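Local structure of cell wall surface anchor family protein (Streptococcus agalactiae serogroup V, 3PF2) at residues D203-A206 with T210-K213; I238-H243 with F248-L253; F186-S191 with L270-A275. The protein forms the shaft of the type 1 pilus as its major (backbone) pilin, seen here as a 35-kDa C-terminal fragment with two calcium sites. All coordinates share one frame; numbering follows the deposited sequence.

Contact 1: residues D203-A206 with T210-K213; sequences DLLA and TAVK
Leu204 to Ala206 and Thr210 to Val212 are joined first by two backbone hydrogen bonds. The N of Ala206 gives a short bond to the O of Thr210, at 2.7 Å. It is nearly straight, 166° at the hydrogen. The N of Val212 reaches the O of Leu204 at 3.1 Å. Between the two bonds lie Leu205 and Ala211, an antiparallel, non-hydrogen-bonded pair with CA atoms 4.3 Å apart. This is a single beta bridge. The Leu205 CA also makes a CA-H...O contact to the O of Thr210, at 3.4 Å.

The bridge forms where strand 201-206 gives way to a loop that turns back beside it, in the Prealbumin-like (CNA-B) domain. The returning residues 210-213 run as a loop toward helix 216-221.

Apolar contacts lie on both sides of the bridge. Leu204 and Val212 cross obliquely. The CG of Leu204 meets CG2 of Val212 at 3.8 Å, and the Leu204 CD2 touches the Val212 CB. In Val212, CG1 is anti to the backbone N (chi1 -171°), which leaves CG2 beside that N. From there CG2 also comes up against the backbone N of Ala206. The CD2 of Leu205 lies against the Ala211 backbone, 3.9 Å from the Ala211 CA. Near the turn, the Ala206 CB meets the methyl CG2 of Thr210 at 3.9 Å. Ile238 covers both Leu204 and Val212; its O takes a bond from the Leu204 N and its N gives one to the Val212 O. Leu204 also rests on Leu270 of strand 266-274, while Asp208 OD1 bonds to the Thr210 N.

Contact 2: residues I238-H243 with F248-L253; sequences IKLKSH and FEIKGL
Leu240 and Phe248 meet through CB of the leucine and CD1 of the ring, 4.0 Å apart. No hydrogen bond joins the two segments; side-chain packing carries the contact. Phe248 has its CG between the backbone N and the carbonyl carbon (chi1 63°). This lays the ring along residues 240-242, obliquely to its neighbours there. Its CB is pressed tightly on the O of Lys241, at 3.1 Å. On the far ortho carbon, CD2 lies 3.8 Å from the Ser242 CB and 3.7 Å from the Ser242 CA.

Leu240 has CG anti to the carbonyl carbon (chi1 -54°). Its CD1 then reaches the Ile250 CB at 4.1 Å, and the two side chains cross at about a right angle. The same methyl borders the O of Glu249. Farther along, Ile238 CG2 approaches Ile250 CD1 at 4.4 Å, a looser touch. The hydroxyl of buried Ser242 is satisfied outside the pair, by the O of Leu197 and the N of Ala200.

The Phe248 ring stacks on Phe186 and also meets Phe202. Strand 239-241 is an outer strand of the sheet that continues through 201-206. Strand 248-253 is paired with strand 178-190 in another sheet. The axes of strands 239-241 and 248-253 come within 7.3 Å, their directions 146° apart, so the contact packs one sheet of the Prealbumin-like domain onto the other.

Contact 3: residues F186-S191 with L270-A275; sequences FVKKDS and LKETKA
Leu270 sets a methyl over one face of the Phe186 ring. Its CD1 is 4.1 Å from the ring centroid and 20° off the normal, a CH-pi contact. The methyl is offset toward the rim, nearest CE1 at 3.9 Å. The two side chains come from opposite directions.

Lys188 and Glu272 face each other in the same way. The Lys188 CE lies 3.6 Å from the Glu272 OE2. Glu272 has CG anti to the backbone N (chi1 -170°) and is extended beyond it, which carries the carboxylate across to the lysine. The lysine chain bends at chi2 and chi4, turning NZ aside, so that the Lys188 NZ stands 4.3 Å from the Glu272 OE2.

That NZ is covalently linked to CG of Asn316, an intramolecular isopeptide bond. It also makes a weak hydrogen bond to the O of Lys189. A buried acid beside such a link is consistent with the Lys-Asn-Glu arrangement of CNA-B domains. Phe202 packs on both Lys188 and Glu272, and Ile314 on Phe186, Lys188 and Leu270. Phe186 also meets Phe288 edge-to-face.

Strand 178-190 lies between strands 247-253 and 312-316. Strand 266-274 lies between 201-206 and 286-290, so the contact spans two sheets.

Contacts 2 and 3 are buried and join facing sheets through side chains. Contact 1 is only partly buried and is held mainly by backbone bonds beside strand 201-206. Contacts 1 and 2 meet at Ile238, and strands 201-206 and 239-241 are neighbours in one sheet. Strand 201-206 also lies beside strand 266-274 of contact 3, where the Asp203 N probably bonds to the Lys271 O. Phe248 ties contact 2 to contact 3: its O probably bonds to the Phe186 N, and its CZ touches Leu270. The chemistry of contact 2 is mainly apolar, with no hydrogen bond across it, while contact 3 adds the cross-linked lysine and its acid neighbour.

Contact 1: residues D203-A206 with T210-K213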
# COMPACT_ATOMS: atom_id res chain seq x y z
N ASP A 203 23.83 -4.80 9.08
CA ASP A 203 23.27 -4.03 7.97
C ASP A 203 22.13 -4.81 7.31
O ASP A 203 22.30 -5.98 6.97
CB ASP A 203 24.31 -3.75 6.89
CG ASP A 203 25.42 -2.81 7.35
OD1 ASP A 203 25.27 -2.12 8.38
OD2 ASP A 203 26.45 -2.78 6.64
N LEU A 204 21.00 -4.14 7.09
CA LEU A 204 19.89 -4.76 6.37
C LEU A 204 19.98 -4.45 4.88
O LEU A 204 20.07 -3.27 4.48
CB LEU A 204 18.54 -4.28 6.93
CG LEU A 204 17.29 -4.69 6.13
CD1 LEU A 204 16.97 -6.20 6.24
CD2 LEU A 204 16.09 -3.85 6.57
N LEU A 205 19.97 -5.51 4.07
CA LEU A 205 20.16 -5.41 2.62
C LEU A 205 19.03 -6.09 1.84
O LEU A 205 18.42 -7.06 2.31
CB LEU A 205 21.48 -6.08 2.22
CG LEU A 205 22.76 -5.75 3.01
CD1 LEU A 205 23.91 -6.63 2.54
CD2 LEU A 205 23.12 -4.27 2.89
N ALA A 206 18.77 -5.60 0.63
CA ALA A 206 17.95 -6.32 -0.33
C ALA A 206 18.71 -7.55 -0.84
O ALA A 206 19.90 -7.71 -0.54
CB ALA A 206 17.60 -5.41 -1.50
N THR A 210 21.96 -4.35 -2.04
CA THR A 210 21.78 -2.93 -1.86
C THR A 210 21.09 -2.65 -0.51
O THR A 210 20.18 -3.38 -0.12
CB THR A 210 21.06 -2.29 -3.08
OG1 THR A 210 21.46 -0.92 -3.20
CG2 THR A 210 19.57 -2.36 -2.96
N ALA A 211 21.56 -1.63 0.19
CA ALA A 211 21.05 -1.32 1.52
C ALA A 211 19.61 -0.86 1.46
O ALA A 211 19.22 -0.09 0.57
CB ALA A 211 21.90 -0.28 2.21
N VAL A 212 18.82 -1.35 2.41
CA VAL A 212 17.50 -0.80 2.67
C VAL A 212 17.68 0.46 3.52
O VAL A 212 18.39 0.44 4.53
CB VAL A 212 16.61 -1.82 3.39
CG1 VAL A 212 15.16 -1.34 3.46
CG2 VAL A 212 16.69 -3.20 2.69
N LYS A 213 17.06 1.55 3.09
CA LYS A 213 17.24 2.83 3.77
C LYS A 213 16.04 3.18 4.64
O LYS A 213 14.90 2.81 4.33
CB LYS A 213 17.48 3.95 2.75
CG LYS A 213 18.85 3.90 2.09
CD LYS A 213 19.03 5.03 1.05
CE LYS A 213 18.09 4.87 -0.13
NZ LYS A 213 18.03 6.14 -0.91

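Contact 2: residues I238-H243 with F248-L253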
# COMPACT_ATOMS: atom_id res chain seq x y z
N ILE A 238 19.69 1.06 6.92
CA ILE A 238 19.11 0.43 8.12
C ILE A 238 20.13 -0.51 8.75
O ILE A 238 20.68 -1.38 8.08
CB ILE A 238 17.78 -0.30 7.80
CG1 ILE A 238 16.68 0.72 7.51
CG2 ILE A 238 17.36 -1.23 8.97
CD1 ILE A 238 15.40 0.16 6.95
N LYS A 239 20.38 -0.31 10.04
CA LYS A 239 21.31 -1.16 10.79
C LYS A 239 20.59 -1.58 12.06
O LYS A 239 20.04 -0.74 12.76
CB LYS A 239 22.61 -0.41 11.11
CG LYS A 239 23.29 0.18 9.88
CD LYS A 239 24.57 0.93 10.22
CE LYS A 239 25.43 1.15 8.97
NZ LYS A 239 24.78 2.04 7.97
N LEU A 240 20.59 -2.88 12.33
CA LEU A 240 19.84 -3.47 13.44
C LEU A 240 20.80 -4.03 14.49
O LEU A 240 21.98 -4.21 14.21
CB LEU A 240 18.91 -4.57 12.93
CG LEU A 240 17.94 -4.18 11.80
CD1 LEU A 240 17.16 -5.41 11.32
CD2 LEU A 240 16.98 -3.10 12.27
N LYS A 241 20.27 -4.31 15.68
CA LYS A 241 21.09 -4.73 16.81
C LYS A 241 20.34 -5.78 17.63
O LYS A 241 19.13 -5.67 17.81
CB LYS A 241 21.39 -3.48 17.66
CG LYS A 241 22.04 -3.64 19.01
CD LYS A 241 22.17 -2.27 19.70
CE LYS A 241 20.98 -1.95 20.61
NZ LYS A 241 20.83 -0.48 20.90
N SER A 242 21.03 -6.80 18.13
CA SER A 242 20.38 -7.71 19.05
C SER A 242 20.31 -7.09 20.45
O SER A 242 21.29 -6.50 20.94
CB SER A 242 21.03 -9.10 19.07
OG SER A 242 22.39 -9.04 19.49
N HIS A 243 19.14 -7.22 21.07
CA HIS A 243 18.88 -6.74 22.43
C HIS A 243 19.53 -7.72 23.43
O HIS A 243 20.03 -8.78 23.05
CB HIS A 243 17.37 -6.59 22.64
CG HIS A 243 16.97 -6.03 23.97
ND1 HIS A 243 17.61 -4.95 24.55
CD2 HIS A 243 15.97 -6.37 24.83
CE1 HIS A 243 17.04 -4.67 25.71
NE2 HIS A 243 16.04 -5.52 25.90
N PHE A 248 15.72 -9.36 18.08
CA PHE A 248 15.48 -8.16 17.32
C PHE A 248 14.51 -8.46 16.19
O PHE A 248 14.21 -9.63 15.94
CB PHE A 248 16.78 -7.49 16.83
CG PHE A 248 17.60 -8.32 15.87
CD1 PHE A 248 17.59 -8.03 14.51
CD2 PHE A 248 18.44 -9.34 16.33
CE1 PHE A 248 18.37 -8.74 13.61
CE2 PHE A 248 19.23 -10.07 15.44
CZ PHE A 248 19.20 -9.76 14.07
N GLU A 249 14.03 -7.41 15.54
CA GLU A 249 12.98 -7.54 14.52
C GLU A 249 13.12 -6.46 13.46
O GLU A 249 13.76 -5.44 13.69
CB GLU A 249 11.59 -7.40 15.17
CG GLU A 249 11.26 -8.44 16.25
CD GLU A 249 9.89 -8.25 16.84
OE1 GLU A 249 9.24 -7.22 16.55
OE2 GLU A 249 9.46 -9.16 17.59
N ILE A 250 12.51 -6.70 12.30
CA ILE A 250 12.32 -5.64 11.32
C ILE A 250 10.85 -5.70 10.90
O ILE A 250 10.33 -6.78 10.60
CB ILE A 250 13.30 -5.74 10.11
CG1 ILE A 250 13.10 -4.58 9.12
CG2 ILE A 250 13.15 -7.09 9.39
CD1 ILE A 250 13.51 -3.21 9.67
N LYS A 251 10.19 -4.55 10.87
CA LYS A 251 8.77 -4.48 10.53
C LYS A 251 8.55 -3.62 9.30
O LYS A 251 9.07 -2.50 9.20
CB LYS A 251 7.94 -3.93 11.71
CG LYS A 251 8.11 -4.72 13.00
CD LYS A 251 7.18 -4.24 14.11
CE LYS A 251 5.76 -4.74 13.88
NZ LYS A 251 4.89 -4.62 15.09
N GLY A 252 7.79 -4.15 8.35
CA GLY A 252 7.35 -3.35 7.22
C GLY A 252 8.14 -3.48 5.94
O GLY A 252 8.31 -2.51 5.21
N LEU A 253 8.65 -4.68 5.66
CA LEU A 253 9.28 -4.94 4.37
C LEU A 253 8.35 -5.62 3.38
O LEU A 253 7.58 -6.52 3.74
CB LEU A 253 10.53 -5.80 4.53
CG LEU A 253 11.60 -5.25 5.48
CD1 LEU A 253 12.66 -6.34 5.66
CD2 LEU A 253 12.21 -3.93 4.97

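Contact 3: residues F186-S191 with L270-A275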
# COMPACT_ATOMS: atom_id res chain seq x y z
N PHE A 186 14.04 -12.29 14.85
CA PHE A 186 15.34 -12.94 14.95
C PHE A 186 15.73 -13.14 16.41
O PHE A 186 15.31 -12.39 17.29
CB PHE A 186 16.42 -12.05 14.34
CG PHE A 186 16.18 -11.70 12.90
CD1 PHE A 186 16.55 -12.59 11.90
CD2 PHE A 186 15.59 -10.49 12.56
CE1 PHE A 186 16.33 -12.28 10.55
CE2 PHE A 186 15.36 -10.16 11.21
CZ PHE A 186 15.74 -11.06 10.20
N VAL A 187 16.59 -14.12 16.63
CA VAL A 187 17.25 -14.27 17.93
C VAL A 187 18.72 -14.65 17.71
O VAL A 187 19.04 -15.55 16.91
CB VAL A 187 16.50 -15.25 18.87
CG1 VAL A 187 16.40 -16.66 18.26
CG2 VAL A 187 17.16 -15.27 20.25
N LYS A 188 19.61 -13.91 18.38
CA LYS A 188 21.05 -14.11 18.24
C LYS A 188 21.54 -15.01 19.37
O LYS A 188 21.26 -14.75 20.53
CB LYS A 188 21.79 -12.76 18.30
CG LYS A 188 23.31 -12.85 18.04
CD LYS A 188 23.61 -13.20 16.58
CE LYS A 188 25.11 -13.22 16.28
NZ LYS A 188 25.83 -14.33 16.99
N LYS A 189 22.25 -16.07 19.00
CA LYS A 189 22.71 -17.06 19.97
C LYS A 189 24.16 -17.45 19.70
O LYS A 189 24.74 -17.07 18.69
CB LYS A 189 21.81 -18.31 19.95
CG LYS A 189 20.35 -18.06 20.36
CD LYS A 189 19.58 -19.38 20.44
CE LYS A 189 18.11 -19.15 20.74
NZ LYS A 189 17.44 -20.46 21.02
N ASP A 190 24.75 -18.21 20.63
CA ASP A 190 26.06 -18.80 20.41
C ASP A 190 25.94 -20.04 19.52
O ASP A 190 24.84 -20.41 19.12
CB ASP A 190 26.73 -19.15 21.75
CG ASP A 190 25.94 -20.20 22.56
OD1 ASP A 190 24.78 -20.52 22.23
OD2 ASP A 190 26.51 -20.71 23.55
N SER A 191 27.06 -20.70 19.23
CA SER A 191 27.08 -21.75 18.21
C SER A 191 26.27 -23.00 18.56
O SER A 191 25.79 -23.70 17.66
CB SER A 191 28.52 -22.14 17.85
OG SER A 191 29.17 -22.78 18.93
N LEU A 270 21.13 -10.03 5.96
CA LEU A 270 21.79 -9.26 7.02
C LEU A 270 23.29 -9.45 6.88
O LEU A 270 23.75 -10.56 6.66
CB LEU A 270 21.35 -9.76 8.41
CG LEU A 270 19.88 -9.62 8.77
CD1 LEU A 270 19.64 -10.28 10.11
CD2 LEU A 270 19.46 -8.18 8.81
N LYS A 271 24.04 -8.36 6.94
CA LYS A 271 25.50 -8.45 7.01
C LYS A 271 25.91 -8.10 8.44
O LYS A 271 25.73 -6.97 8.88
CB LYS A 271 26.13 -7.48 6.03
CG LYS A 271 27.66 -7.50 6.05
CD LYS A 271 28.21 -6.32 5.27
CE LYS A 271 29.73 -6.26 5.39
NZ LYS A 271 30.26 -5.12 4.58
N GLU A 272 26.48 -9.08 9.14
CA GLU A 272 26.91 -8.85 10.50
C GLU A 272 28.19 -8.02 10.49
O GLU A 272 29.19 -8.41 9.88
CB GLU A 272 27.13 -10.17 11.24
CG GLU A 272 27.36 -9.98 12.74
CD GLU A 272 27.32 -11.29 13.51
OE1 GLU A 272 26.86 -12.30 12.95
OE2 GLU A 272 27.75 -11.30 14.69
N THR A 273 28.12 -6.85 11.13
CA THR A 273 29.22 -5.89 11.14
C THR A 273 29.86 -5.79 12.52
O THR A 273 30.98 -5.27 12.66
CB THR A 273 28.74 -4.49 10.71
OG1 THR A 273 27.71 -4.04 11.61
CG2 THR A 273 28.17 -4.52 9.28
N LYS A 274 29.16 -6.26 13.55
CA LYS A 274 29.70 -6.31 14.91
C LYS A 274 29.18 -7.57 15.56
O LYS A 274 27.99 -7.86 15.48
CB LYS A 274 29.27 -5.09 15.72
CG LYS A 274 29.85 -5.05 17.15
CD LYS A 274 29.52 -3.76 17.89
CE LYS A 274 30.23 -2.54 17.27
NZ LYS A 274 30.23 -1.37 18.21
N ALA A 275 30.08 -8.34 16.18
CA ALA A 275 29.71 -9.55 16.90
C ALA A 275 29.53 -9.23 18.39
O ALA A 275 30.07 -8.23 18.87
CB ALA A 275 30.76 -10.64 16.70